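Local coordinates for nitroreductase family protein (Clostridium novyi, PDB 3G14), which probably works as an oxidoreductase of the nitroreductase family, whose members typically use a bound flavin (FMN) to carry electrons, at residues Lys47-Glu52 with Leu137-Asn142; Ile31-Arg36 with Ala115-Tyr120; Ile22-Leu27 with Thr180-Ser185; Ile106-Ile111 with Val145-Pro150. All blocks are in the same frame, centred on the assembly; numbering follows the deposited sequence.

Contact 1: residues Lys47-Glu52 with Leu137-Asn142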
loop_
_atom_site.group_PDB
_atom_site.type_symbol
_atom_site.label_atom_id
_atom_site.label_comp_id
_atom_site.label_asym_id
_atom_site.label_seq_id
_atom_site.Cartn_x
_atom_site.Cartn_y
_atom_site.Cartn_z
ATOM N N LYS B 47 8.500 -11.426 -1.024
ATOM C CA LYS B 47 9.534 -11.480 -0.010
ATOM C C LYS B 47 10.409 -10.244 -0.155
ATOM O O LYS B 47 10.326 -9.537 -1.182
ATOM C CB LYS B 47 10.372 -12.760 -0.172
ATOM C CG LYS B 47 9.577 -14.081 -0.061
ATOM C CD LYS B 47 10.471 -15.330 -0.218
ATOM C CE LYS B 47 9.737 -16.603 0.211
ATOM N NZ LYS B 47 8.545 -16.904 -0.566
ATOM N N PHE B 48 11.222 -9.987 0.876
ATOM C CA PHE B 48 12.089 -8.806 0.978
ATOM C C PHE B 48 13.533 -9.254 1.026
ATOM O O PHE B 48 13.881 -10.199 1.773
ATOM C CB PHE B 48 11.727 -7.995 2.246
ATOM C CG PHE B 48 10.321 -7.532 2.216
ATOM C CD1 PHE B 48 9.962 -6.449 1.398
ATOM C CD2 PHE B 48 9.331 -8.198 2.944
ATOM C CE1 PHE B 48 8.641 -6.031 1.285
ATOM C CE2 PHE B 48 7.986 -7.767 2.853
ATOM C CZ PHE B 48 7.647 -6.682 2.028
ATOM N N ILE B 49 14.370 -8.584 0.242
ATOM C CA ILE B 49 15.829 -8.751 0.369
ATOM C C ILE B 49 16.366 -7.482 1.024
ATOM O O ILE B 49 16.133 -6.353 0.530
ATOM C CB ILE B 49 16.515 -8.951 -0.979
ATOM C CG1 ILE B 49 15.833 -10.061 -1.785
ATOM C CG2 ILE B 49 18.031 -9.185 -0.807
ATOM C CD1 ILE B 49 16.370 -10.153 -3.269
ATOM N N VAL B 50 17.039 -7.666 2.158
ATOM C CA VAL B 50 17.803 -6.593 2.802
ATOM C C VAL B 50 19.170 -6.545 2.124
ATOM O O VAL B 50 19.915 -7.511 2.149
ATOM C CB VAL B 50 17.957 -6.804 4.333
ATOM C CG1 VAL B 50 18.931 -5.757 4.973
ATOM C CG2 VAL B 50 16.599 -6.769 5.023
ATOM N N VAL B 51 19.489 -5.435 1.486
ATOM C CA VAL B 51 20.793 -5.327 0.805
ATOM C C VAL B 51 21.747 -4.448 1.621
ATOM O O VAL B 51 21.519 -3.211 1.746
ATOM C CB VAL B 51 20.673 -4.767 -0.629
ATOM C CG1 VAL B 51 22.072 -4.644 -1.253
ATOM C CG2 VAL B 51 19.687 -5.607 -1.465
ATOM N N GLU B 52 22.814 -5.076 2.144
ATOM C CA GLU B 52 23.837 -4.383 2.955
ATOM C C GLU B 52 25.183 -4.253 2.259
ATOM O O GLU B 52 25.965 -3.376 2.620
ATOM C CB GLU B 52 24.070 -5.070 4.312
ATOM C CG GLU B 52 22.848 -5.032 5.231
ATOM C CD GLU B 52 23.118 -5.469 6.683
ATOM O OE1 GLU B 52 24.287 -5.677 7.085
ATOM O OE2 GLU B 52 22.121 -5.584 7.431
ATOM N N LEU B 137 21.114 -9.478 -7.432
ATOM C CA LEU B 137 20.573 -10.106 -6.220
ATOM C C LEU B 137 20.238 -11.599 -6.395
ATOM O O LEU B 137 19.732 -12.233 -5.475
ATOM C CB LEU B 137 19.370 -9.315 -5.728
ATOM C CG LEU B 137 19.589 -7.787 -5.567
ATOM C CD1 LEU B 137 18.400 -7.052 -4.912
ATOM C CD2 LEU B 137 20.861 -7.524 -4.787
ATOM N N LYS B 138 20.514 -12.126 -7.588
ATOM C CA LYS B 138 20.360 -13.547 -7.904
ATOM C C LYS B 138 18.891 -13.981 -7.792
ATOM O O LYS B 138 18.566 -15.034 -7.240
ATOM C CB LYS B 138 21.364 -14.380 -7.077
ATOM C CG LYS B 138 22.817 -14.107 -7.521
ATOM C CD LYS B 138 23.880 -14.425 -6.471
ATOM C CE LYS B 138 25.250 -13.883 -6.905
ATOM N NZ LYS B 138 26.363 -14.505 -6.134
ATOM N N ILE B 139 18.010 -13.152 -8.362
ATOM C CA ILE B 139 16.558 -13.360 -8.283
ATOM C C ILE B 139 16.141 -14.142 -9.521
ATOM O O ILE B 139 16.438 -13.716 -10.629
ATOM C CB ILE B 139 15.800 -12.004 -8.253
ATOM C CG1 ILE B 139 16.200 -11.175 -7.008
ATOM C CG2 ILE B 139 14.256 -12.242 -8.365
ATOM C CD1 ILE B 139 15.667 -9.766 -6.984
ATOM N N PRO B 140 15.456 -15.299 -9.349
ATOM C CA PRO B 140 14.895 -15.998 -10.534
ATOM C C PRO B 140 14.104 -15.069 -11.479
ATOM O O PRO B 140 13.340 -14.206 -11.034
ATOM C CB PRO B 140 13.972 -17.066 -9.918
ATOM C CG PRO B 140 14.592 -17.343 -8.566
ATOM C CD PRO B 140 15.168 -16.008 -8.092
ATOM N N ASP B 141 14.293 -15.274 -12.779
ATOM C CA ASP B 141 13.743 -14.374 -13.789
ATOM C C ASP B 141 12.221 -14.457 -13.939
ATOM O O ASP B 141 11.633 -13.587 -14.567
ATOM C CB ASP B 141 14.407 -14.621 -15.150
ATOM C CG ASP B 141 14.539 -13.352 -15.999
ATOM O OD1 ASP B 141 14.285 -12.194 -15.524
ATOM O OD2 ASP B 141 14.930 -13.524 -17.170
ATOM N N ASN B 142 11.587 -15.467 -13.352
ATOM C CA ASN B 142 10.108 -15.542 -13.323
ATOM C C ASN B 142 9.469 -14.665 -12.219
ATOM O O ASN B 142 8.267 -14.580 -12.134
ATOM C CB ASN B 142 9.624 -17.000 -13.199
ATOM C CG ASN B 142 10.086 -17.667 -11.890
ATOM O OD1 ASN B 142 11.237 -17.578 -11.523
ATOM N ND2 ASN B 142 9.160 -18.247 -11.159
#
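This is a buried, wholly apolar contact in which Ile49 and Val51, on an inner strand of the central sheet, meet Leu137 and Ile139 where helix 130-137 gives way to a loop. Only side chains touch; the nearest backbone pair, Ile49 and Leu137, keeps its CA atoms 8.2 Å apart. Ile49 does most of the work with its CD1 methyl. CG1 stands anti to the carbonyl carbon (chi1 -51°) and the chain is extended beyond it, which carries CD1 outward between the two partners. There it lies 3.8 Å from CD1 of Ile139, the two side chains crossing at a slant, and 4.0 Å from CB of Leu137. The positive phi of Lys138 (63°) breaks the helical path between Leu137 and Ile139, yet both of their side chains still face the strand.

In the mixed sheet of this nitroreductase fold, residues alternate between faces: Ile49 and Val51 look to this side, while Phe48 and Val50 belong to the other. Val51 meets Leu137 end on, its CG2 methyl lying 4.0 Å from CD1 of Leu137 and equally far from CD2, so that it faces the fork of the leucine. Leu56 and Ile60 of helix 54-63 close on Val51 as well, and Leu137 also reaches Val83 on the adjoining strand 80-86, whose backbone is bonded to that of Ile49.

Contact 2: residues Ile31-Arg36 with Ala115-Tyr120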
loop_
_atom_site.group_PDB
_atom_site.type_symbol
_atom_site.label_atom_id
_atom_site.label_comp_id
_atom_site.label_asym_id
_atom_site.label_seq_id
_atom_site.Cartn_x
_atom_site.Cartn_y
_atom_site.Cartn_z
ATOM N N ILE B 31 9.899 -5.165 9.453
ATOM C CA ILE B 31 9.501 -6.315 8.654
ATOM C C ILE B 31 8.223 -6.972 9.216
ATOM O O ILE B 31 7.339 -7.409 8.472
ATOM C CB ILE B 31 10.645 -7.356 8.480
ATOM C CG1 ILE B 31 11.895 -6.708 7.838
ATOM C CG2 ILE B 31 10.159 -8.521 7.572
ATOM C CD1 ILE B 31 11.698 -6.025 6.436
ATOM N N ASP B 32 8.137 -7.089 10.540
ATOM C CA ASP B 32 6.932 -7.572 11.195
ATOM C C ASP B 32 5.683 -6.766 10.815
ATOM O O ASP B 32 4.632 -7.335 10.550
ATOM C CB ASP B 32 7.102 -7.542 12.709
ATOM C CG ASP B 32 5.925 -8.139 13.420
ATOM O OD1 ASP B 32 5.683 -9.357 13.267
ATOM O OD2 ASP B 32 5.237 -7.383 14.112
HETATM N N MSE B 33 5.815 -5.449 10.750
HETATM C CA MSE B 33 4.701 -4.625 10.274
HETATM C C MSE B 33 4.273 -5.026 8.864
HETATM O O MSE B 33 3.101 -5.138 8.602
HETATM C CB MSE B 33 5.031 -3.149 10.422
HETATM C CG MSE B 33 5.139 -2.809 11.950
HETATM SE SE MSE B 33 5.498 -0.940 12.245
HETATM C CE MSE B 33 6.986 -1.137 13.491
ATOM N N ALA B 34 5.214 -5.303 7.979
ATOM C CA ALA B 34 4.892 -5.824 6.653
ATOM C C ALA B 34 4.220 -7.193 6.701
ATOM O O ALA B 34 3.268 -7.452 5.954
ATOM C CB ALA B 34 6.142 -5.850 5.765
HETATM N N MSE B 35 4.698 -8.066 7.588
HETATM C CA MSE B 35 4.127 -9.405 7.741
HETATM C C MSE B 35 2.658 -9.315 8.154
HETATM O O MSE B 35 1.875 -10.221 7.859
HETATM C CB MSE B 35 4.905 -10.220 8.767
HETATM C CG MSE B 35 6.330 -10.545 8.358
HETATM SE SE MSE B 35 6.468 -11.682 6.820
HETATM C CE MSE B 35 6.490 -10.335 5.439
ATOM N N ARG B 36 2.289 -8.227 8.831
ATOM C CA ARG B 36 0.909 -8.060 9.330
ATOM C C ARG B 36 -0.003 -7.349 8.325
ATOM O O ARG B 36 -1.163 -7.025 8.642
ATOM C CB ARG B 36 0.939 -7.283 10.635
ATOM C CG ARG B 36 1.520 -8.073 11.787
ATOM C CD ARG B 36 1.677 -7.149 12.963
ATOM N NE ARG B 36 2.448 -7.748 14.049
ATOM C CZ ARG B 36 1.967 -8.556 14.992
ATOM N NH1 ARG B 36 0.689 -8.898 15.039
ATOM N NH2 ARG B 36 2.785 -9.000 15.931
ATOM N N ALA B 115 9.329 2.233 9.028
ATOM C CA ALA B 115 10.639 2.937 9.068
ATOM C C ALA B 115 10.509 4.305 9.695
ATOM O O ALA B 115 11.309 4.663 10.546
ATOM C CB ALA B 115 11.250 3.090 7.669
ATOM N N THR B 116 9.531 5.085 9.231
ATOM C CA THR B 116 9.264 6.407 9.777
ATOM C C THR B 116 9.028 6.362 11.298
ATOM O O THR B 116 9.624 7.135 12.058
ATOM C CB THR B 116 8.042 7.046 9.102
ATOM O OG1 THR B 116 8.208 7.027 7.673
ATOM C CG2 THR B 116 7.840 8.473 9.624
ATOM N N ASP B 117 8.159 5.449 11.725
ATOM C CA ASP B 117 7.904 5.165 13.151
ATOM C C ASP B 117 9.166 4.864 13.962
ATOM O O ASP B 117 9.233 5.233 15.141
ATOM C CB ASP B 117 6.890 3.997 13.234
ATOM C CG ASP B 117 6.566 3.577 14.635
ATOM O OD1 ASP B 117 6.005 4.386 15.382
ATOM O OD2 ASP B 117 6.880 2.424 14.987
ATOM N N GLU B 118 10.126 4.166 13.359
ATOM C CA GLU B 118 11.384 3.773 14.025
ATOM C C GLU B 118 12.502 4.815 13.861
ATOM O O GLU B 118 13.617 4.611 14.341
ATOM C CB GLU B 118 11.861 2.397 13.518
ATOM C CG GLU B 118 10.898 1.220 13.747
ATOM C CD GLU B 118 10.533 0.949 15.189
ATOM O OE1 GLU B 118 11.306 1.319 16.081
ATOM O OE2 GLU B 118 9.464 0.325 15.409
ATOM N N GLY B 119 12.194 5.938 13.213
ATOM C CA GLY B 119 13.118 7.059 13.124
ATOM C C GLY B 119 14.039 6.982 11.933
ATOM O O GLY B 119 15.118 7.606 11.927
ATOM N N TYR B 120 13.603 6.220 10.926
ATOM C CA TYR B 120 14.347 6.020 9.692
ATOM C C TYR B 120 13.640 6.637 8.487
ATOM O O TYR B 120 12.425 6.601 8.376
ATOM C CB TYR B 120 14.594 4.520 9.447
ATOM C CG TYR B 120 15.440 3.838 10.513
ATOM C CD1 TYR B 120 16.657 4.374 10.915
ATOM C CD2 TYR B 120 15.019 2.640 11.087
ATOM C CE1 TYR B 120 17.426 3.743 11.896
ATOM C CE2 TYR B 120 15.779 1.992 12.066
ATOM C CZ TYR B 120 16.980 2.551 12.471
ATOM O OH TYR B 120 17.729 1.910 13.431
#
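The selenomethionine Met33 reaches from helix 24-35 to the end of helix 99-117 with a single methyl, placing CE 3.5 Å from OE2 of Glu118 and 3.9 Å from OD2 of Asp117. These are van der Waals contacts between a methyl and two carboxylates; being bonded to selenium, the methyl is probably slightly positive, which would suit such neighbours. Met33 crosses Asp117 at about a right angle and Glu118 more obliquely. Its chain runs out straight through chi2 and then bends at chi3 (-131°), turning CE toward both acids. Glu118 folds as well, at chi2 (-59°).

Each acid has other company. OD1 of Asp117 is hydrogen-bonded to the backbone N of Met2, and OE1 of Glu118 has a long, weak ion pair with Lys29. Behind them the helix closes in a Schellman motif at Gly119: Tyr120 N bonds to Ala115 O at 2.8 Å and Gly119 N to Thr116 O at 3.1 Å. Beside Met33, Arg36 NE donates to Asp32 OD2 over 2.8 Å in a nearly straight bond (172°), with the oxygen in the guanidinium plane; Tyr5 OH of the second subunit also bonds that oxygen.

The dimer interface runs along this side, where Tyr5 of the second subunit packs on Met33 and Phe4 of the second subunit on Asp117. Within the chain, helix 4-10 lies against Thr116 and Asp117, while the Tyr120 side chain packs against both helix 24-35 and strand 144-151.

Contact 3: residues Ile22-Leu27 with Thr180-Ser185; sequences IDRDKL and TSFMES
The first turn of helix 24-35, carrying Arg24 and Leu27, faces a type I turn from Phe182 to Ser185 near the C-terminus, with the nearest CA atoms, those of Arg24 and Met183, 9.9 Å apart. Phe182 is the side chain that enters the fold. Leu27 comes from the opposite direction and sets CD2 3.7 Å from CZ of the ring. Arg24 slides past Phe182 in the opposite direction, its chain extended from CG to NE, with NE 4.0 Å from CE2. The guanidinium and ring planes are 14° apart, and NE approaches the ring obliquely.

What ties the arginine to the turn is a water. Arg24 NH2 donates to it over 3.0 Å in the plane of the guanidinium, and the water passes a hydrogen to Phe182 O, 2.7 Å away; a second water bond, to Ser185 O, is weak. Phe182 O also accepts from Ser185 N, closing the turn. NH2 also lies against the Met183 backbone, with O of Met183 near the guanidinium plane.

The turn is braced by its own serines: Ser185 OG donates to Ser181 O at 2.7 Å, and Ser181 OG accepts from Glu184 N and bonds Asp170 as well. Such a serine, accepting from the backbone N three residues on, defines an ST motif; here it lies after strand 173-175, outermost on its side of the sheet within the chain, in a turn whose Phe182 packs at the rim of the alpha/beta core, against helix 24-35.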
loop_
_atom_site.group_PDB
_atom_site.type_symbol
_atom_site.label_atom_id
_atom_site.label_comp_id
_atom_site.label_asym_id
_atom_site.label_seq_id
_atom_site.Cartn_x
_atom_site.Cartn_y
_atom_site.Cartn_z
ATOM N N ILE B 22 21.713 0.649 11.108
ATOM C CA ILE B 22 20.324 0.327 11.454
ATOM C C ILE B 22 20.340 -0.582 12.652
ATOM O O ILE B 22 21.174 -1.475 12.718
ATOM C CB ILE B 22 19.617 -0.409 10.284
ATOM C CG1 ILE B 22 19.639 0.448 9.005
ATOM C CG2 ILE B 22 18.193 -0.863 10.689
ATOM C CD1 ILE B 22 18.926 1.756 9.098
ATOM N N ASP B 23 19.434 -0.359 13.603
ATOM C CA ASP B 23 19.315 -1.256 14.757
ATOM C C ASP B 23 18.575 -2.520 14.343
ATOM O O ASP B 23 17.459 -2.434 13.832
ATOM C CB ASP B 23 18.573 -0.561 15.900
ATOM C CG ASP B 23 19.414 0.514 16.597
ATOM O OD1 ASP B 23 20.663 0.392 16.618
ATOM O OD2 ASP B 23 18.820 1.475 17.148
ATOM N N ARG B 24 19.172 -3.692 14.583
ATOM C CA ARG B 24 18.605 -4.961 14.094
ATOM C C ARG B 24 17.166 -5.187 14.579
ATOM O O ARG B 24 16.301 -5.640 13.819
ATOM C CB ARG B 24 19.497 -6.140 14.528
ATOM C CG ARG B 24 19.055 -7.503 13.989
ATOM C CD ARG B 24 20.118 -8.577 14.238
ATOM N NE ARG B 24 19.765 -9.837 13.576
ATOM C CZ ARG B 24 18.912 -10.731 14.077
ATOM N NH1 ARG B 24 18.318 -10.529 15.250
ATOM N NH2 ARG B 24 18.650 -11.843 13.411
ATOM N N ASP B 25 16.921 -4.883 15.855
ATOM C CA ASP B 25 15.598 -5.052 16.451
ATOM C C ASP B 25 14.561 -4.139 15.758
ATOM O O ASP B 25 13.419 -4.554 15.492
ATOM C CB ASP B 25 15.655 -4.741 17.939
ATOM C CG ASP B 25 15.837 -3.255 18.223
ATOM O OD1 ASP B 25 16.892 -2.695 17.817
ATOM O OD2 ASP B 25 14.906 -2.647 18.822
ATOM N N LYS B 26 14.968 -2.904 15.461
ATOM C CA LYS B 26 14.078 -1.964 14.770
ATOM C C LYS B 26 13.772 -2.454 13.363
ATOM O O LYS B 26 12.622 -2.454 12.959
ATOM C CB LYS B 26 14.659 -0.554 14.727
ATOM C CG LYS B 26 14.803 0.175 16.081
ATOM C CD LYS B 26 14.988 1.674 15.821
ATOM C CE LYS B 26 15.581 2.448 16.981
ATOM N NZ LYS B 26 15.375 1.798 18.266
ATOM N N LEU B 27 14.786 -2.905 12.628
ATOM C CA LEU B 27 14.560 -3.542 11.318
ATOM C C LEU B 27 13.577 -4.717 11.386
ATOM O O LEU B 27 12.674 -4.851 10.534
ATOM C CB LEU B 27 15.869 -4.068 10.753
ATOM C CG LEU B 27 15.789 -4.750 9.373
ATOM C CD1 LEU B 27 15.232 -3.810 8.283
ATOM C CD2 LEU B 27 17.142 -5.289 9.016
ATOM N N THR B 180 18.953 -16.577 0.653
ATOM C CA THR B 180 19.823 -16.566 1.831
ATOM C C THR B 180 19.111 -15.857 3.008
ATOM O O THR B 180 18.885 -14.649 2.989
ATOM C CB THR B 180 21.171 -15.873 1.535
ATOM O OG1 THR B 180 21.841 -16.575 0.473
ATOM C CG2 THR B 180 22.074 -15.842 2.781
ATOM N N SER B 181 18.762 -16.649 4.009
ATOM C CA SER B 181 18.072 -16.190 5.208
ATOM C C SER B 181 18.770 -15.044 5.946
ATOM O O SER B 181 19.942 -15.153 6.332
ATOM C CB SER B 181 17.935 -17.371 6.165
ATOM O OG SER B 181 17.374 -16.960 7.396
ATOM N N PHE B 182 18.043 -13.950 6.156
ATOM C CA PHE B 182 18.560 -12.837 6.949
ATOM C C PHE B 182 18.773 -13.317 8.397
ATOM O O PHE B 182 19.843 -13.127 8.993
ATOM C CB PHE B 182 17.590 -11.646 6.970
ATOM C CG PHE B 182 18.075 -10.498 7.806
ATOM C CD1 PHE B 182 18.906 -9.518 7.259
ATOM C CD2 PHE B 182 17.744 -10.413 9.161
ATOM C CE1 PHE B 182 19.373 -8.464 8.036
ATOM C CE2 PHE B 182 18.214 -9.357 9.952
ATOM C CZ PHE B 182 19.032 -8.390 9.394
HETATM N N MSE B 183 17.734 -13.897 8.967
HETATM C CA MSE B 183 17.762 -14.143 10.413
HETATM C C MSE B 183 18.671 -15.286 10.811
HETATM O O MSE B 183 19.124 -15.317 11.946
HETATM C CB MSE B 183 16.371 -14.364 10.978
HETATM C CG MSE B 183 15.489 -13.086 11.092
HETATM SE SE MSE B 183 13.752 -13.742 11.391
HETATM C CE MSE B 183 14.017 -14.184 13.290
ATOM N N GLU B 184 18.943 -16.213 9.903
ATOM C CA GLU B 184 19.798 -17.348 10.226
ATOM C C GLU B 184 21.254 -17.066 9.901
ATOM O O GLU B 184 22.113 -17.872 10.212
ATOM C CB GLU B 184 19.356 -18.588 9.460
ATOM C CG GLU B 184 17.923 -19.028 9.724
ATOM C CD GLU B 184 17.514 -20.150 8.792
ATOM O OE1 GLU B 184 18.325 -21.082 8.621
ATOM O OE2 GLU B 184 16.406 -20.104 8.218
ATOM N N SER B 185 21.545 -15.940 9.258
ATOM C CA SER B 185 22.923 -15.655 8.852
ATOM C C SER B 185 23.678 -14.821 9.892
ATOM O O SER B 185 23.082 -14.049 10.651
ATOM C CB SER B 185 22.947 -14.959 7.486
ATOM O OG SER B 185 22.515 -15.856 6.464
HETATM O O HOH W 1 20.652 -11.778 11.181
#

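Contact 4: residues Ile106-Ile111 with Val145-Pro150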
loop_
_atom_site.group_PDB
_atom_site.type_symbol
_atom_site.label_atom_id
_atom_site.label_comp_id
_atom_site.label_asym_id
_atom_site.label_seq_id
_atom_site.Cartn_x
_atom_site.Cartn_y
_atom_site.Cartn_z
ATOM N N ILE B 106 0.984 -2.641 -0.720
ATOM C CA ILE B 106 0.418 -2.570 0.650
ATOM C C ILE B 106 1.536 -2.854 1.630
ATOM O O ILE B 106 1.798 -2.075 2.550
ATOM C CB ILE B 106 -0.768 -3.581 0.858
ATOM C CG1 ILE B 106 -2.007 -3.218 0.026
ATOM C CG2 ILE B 106 -1.229 -3.627 2.344
ATOM C CD1 ILE B 106 -3.131 -4.298 0.043
ATOM N N ALA B 107 2.230 -3.987 1.442
ATOM C CA ALA B 107 3.268 -4.420 2.391
ATOM C C ALA B 107 4.459 -3.476 2.408
ATOM O O ALA B 107 4.997 -3.153 3.482
ATOM C CB ALA B 107 3.726 -5.902 2.099
HETATM N N MSE B 108 4.877 -3.027 1.228
HETATM C CA MSE B 108 5.944 -2.039 1.142
HETATM C C MSE B 108 5.566 -0.705 1.827
HETATM O O MSE B 108 6.434 -0.057 2.407
HETATM C CB MSE B 108 6.339 -1.797 -0.333
HETATM C CG MSE B 108 7.564 -0.938 -0.476
HETATM SE SE MSE B 108 9.207 -1.653 0.451
HETATM C CE MSE B 108 10.208 -1.673 -1.280
ATOM N N GLU B 109 4.296 -0.293 1.802
ATOM C CA GLU B 109 3.923 0.938 2.530
ATOM C C GLU B 109 3.989 0.693 4.057
ATOM O O GLU B 109 4.246 1.646 4.828
ATOM C CB GLU B 109 2.555 1.477 2.092
ATOM C CG GLU B 109 2.178 2.848 2.676
ATOM C CD GLU B 109 3.133 3.975 2.292
ATOM O OE1 GLU B 109 4.127 3.681 1.554
ATOM O OE2 GLU B 109 2.894 5.122 2.742
ATOM N N HIS B 110 3.745 -0.546 4.508
ATOM C CA HIS B 110 3.966 -0.894 5.914
ATOM C C HIS B 110 5.465 -0.756 6.273
ATOM O O HIS B 110 5.804 -0.256 7.358
ATOM C CB HIS B 110 3.413 -2.310 6.262
ATOM C CG HIS B 110 1.920 -2.363 6.422
ATOM N ND1 HIS B 110 1.293 -3.150 7.375
ATOM C CD2 HIS B 110 0.927 -1.788 5.702
ATOM C CE1 HIS B 110 -0.022 -2.997 7.266
ATOM N NE2 HIS B 110 -0.268 -2.191 6.254
ATOM N N ILE B 111 6.344 -1.171 5.352
ATOM C CA ILE B 111 7.823 -1.001 5.532
ATOM C C ILE B 111 8.136 0.476 5.701
ATOM O O ILE B 111 8.791 0.898 6.676
ATOM C CB ILE B 111 8.626 -1.510 4.305
ATOM C CG1 ILE B 111 8.421 -3.020 4.075
ATOM C CG2 ILE B 111 10.136 -1.183 4.459
ATOM C CD1 ILE B 111 9.073 -3.896 5.096
ATOM N N VAL B 145 10.659 -7.594 -9.599
ATOM C CA VAL B 145 11.121 -6.593 -8.627
ATOM C C VAL B 145 10.103 -5.445 -8.635
ATOM O O VAL B 145 10.010 -4.685 -9.595
ATOM C CB VAL B 145 12.585 -6.107 -8.894
ATOM C CG1 VAL B 145 13.047 -5.102 -7.799
ATOM C CG2 VAL B 145 13.542 -7.340 -9.023
ATOM N N VAL B 146 9.344 -5.324 -7.562
ATOM C CA VAL B 146 8.265 -4.335 -7.512
ATOM C C VAL B 146 8.762 -2.910 -7.204
ATOM O O VAL B 146 8.425 -1.950 -7.902
ATOM C CB VAL B 146 7.142 -4.794 -6.538
ATOM C CG1 VAL B 146 5.997 -3.738 -6.411
ATOM C CG2 VAL B 146 6.561 -6.186 -6.920
ATOM N N ALA B 147 9.522 -2.781 -6.122
ATOM C CA ALA B 147 10.022 -1.516 -5.635
ATOM C C ALA B 147 11.157 -1.802 -4.686
ATOM O O ALA B 147 11.397 -2.948 -4.319
ATOM C CB ALA B 147 8.905 -0.675 -4.939
ATOM N N LEU B 148 11.894 -0.750 -4.387
ATOM C CA LEU B 148 12.970 -0.790 -3.407
ATOM C C LEU B 148 13.041 0.560 -2.701
ATOM O O LEU B 148 12.536 1.566 -3.187
ATOM C CB LEU B 148 14.288 -1.191 -4.103
ATOM C CG LEU B 148 14.873 -0.289 -5.196
ATOM C CD1 LEU B 148 15.829 0.771 -4.619
ATOM C CD2 LEU B 148 15.573 -1.140 -6.256
ATOM N N THR B 149 13.692 0.588 -1.545
ATOM C CA THR B 149 13.919 1.828 -0.827
ATOM C C THR B 149 15.220 1.788 -0.033
ATOM O O THR B 149 15.554 0.741 0.603
ATOM C CB THR B 149 12.735 2.107 0.153
ATOM O OG1 THR B 149 13.013 3.264 0.973
ATOM C CG2 THR B 149 12.502 0.912 1.050
ATOM N N PRO B 150 15.947 2.927 -0.013
ATOM C CA PRO B 150 17.001 3.045 0.992
ATOM C C PRO B 150 16.366 3.070 2.397
ATOM O O PRO B 150 15.191 3.366 2.555
ATOM C CB PRO B 150 17.605 4.420 0.710
ATOM C CG PRO B 150 16.447 5.188 0.036
ATOM C CD PRO B 150 15.790 4.175 -0.803
#
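Thr149 OG1 is held twice: it donates to the carbonyl O of Pro150, 2.7 Å away, and is hydrogen-bonded to the backbone N of Cys123. With OG1 anti to the backbone N (chi1 174°), CG2 points to the helix side, 4.2 Å from CE of Met108. The setting is the centre of the alpha/beta nitroreductase fold, where helix 99-117 lies on the sheet over strand 144-151, outermost on one side within the chain; segments 106-111 and 145-150 run nearly parallel, 6° apart, with their axes 9.9 Å from one another.

One selenomethionine spans the gap. Met108 leaves the helix and bends at chi2 and again at chi3, bringing its methyl CE down on the strand backbone between the side chains of Ala147 and Thr149, which both face it, while Leu148 turns to the other side of the sheet. Trp124 and Ala84 also pack on Met108. The far side of the helix belongs to the dimer: Glu109 and His110 hydrogen-bond reciprocally with His110 and Glu109 of the second subunit. CE itself sits 3.6 Å from CA of Leu148 and 3.5 Å from the carbonyl O of Ala147.

The four contacts pack helices and tail around one sheet. Contact 1 meets contact 4 on both sheet faces: Phe48 CZ lies 4.0 Å from Ala107 CB on the side of helix 99-117, and Ile139 CD1 lies 3.8 Å from Val145 CG2 on the Ile49 side. Contacts 2 and 3 share helix 24-35, and Tyr120 OH probably hydrogen-bonds Asp23 N at 2.8 Å. Contact 2 joins contact 4 through Met33 O and His110 ND1, 3.0 Å apart, and both reach the second subunit. Contacts 3 and 4 do not touch (nearest atoms about 7 Å). Acetate, probably from the crystallisation liquor, comes about 3 Å from the Glu118 side chain; an acetate also lies about 6 Å from that of Ile139.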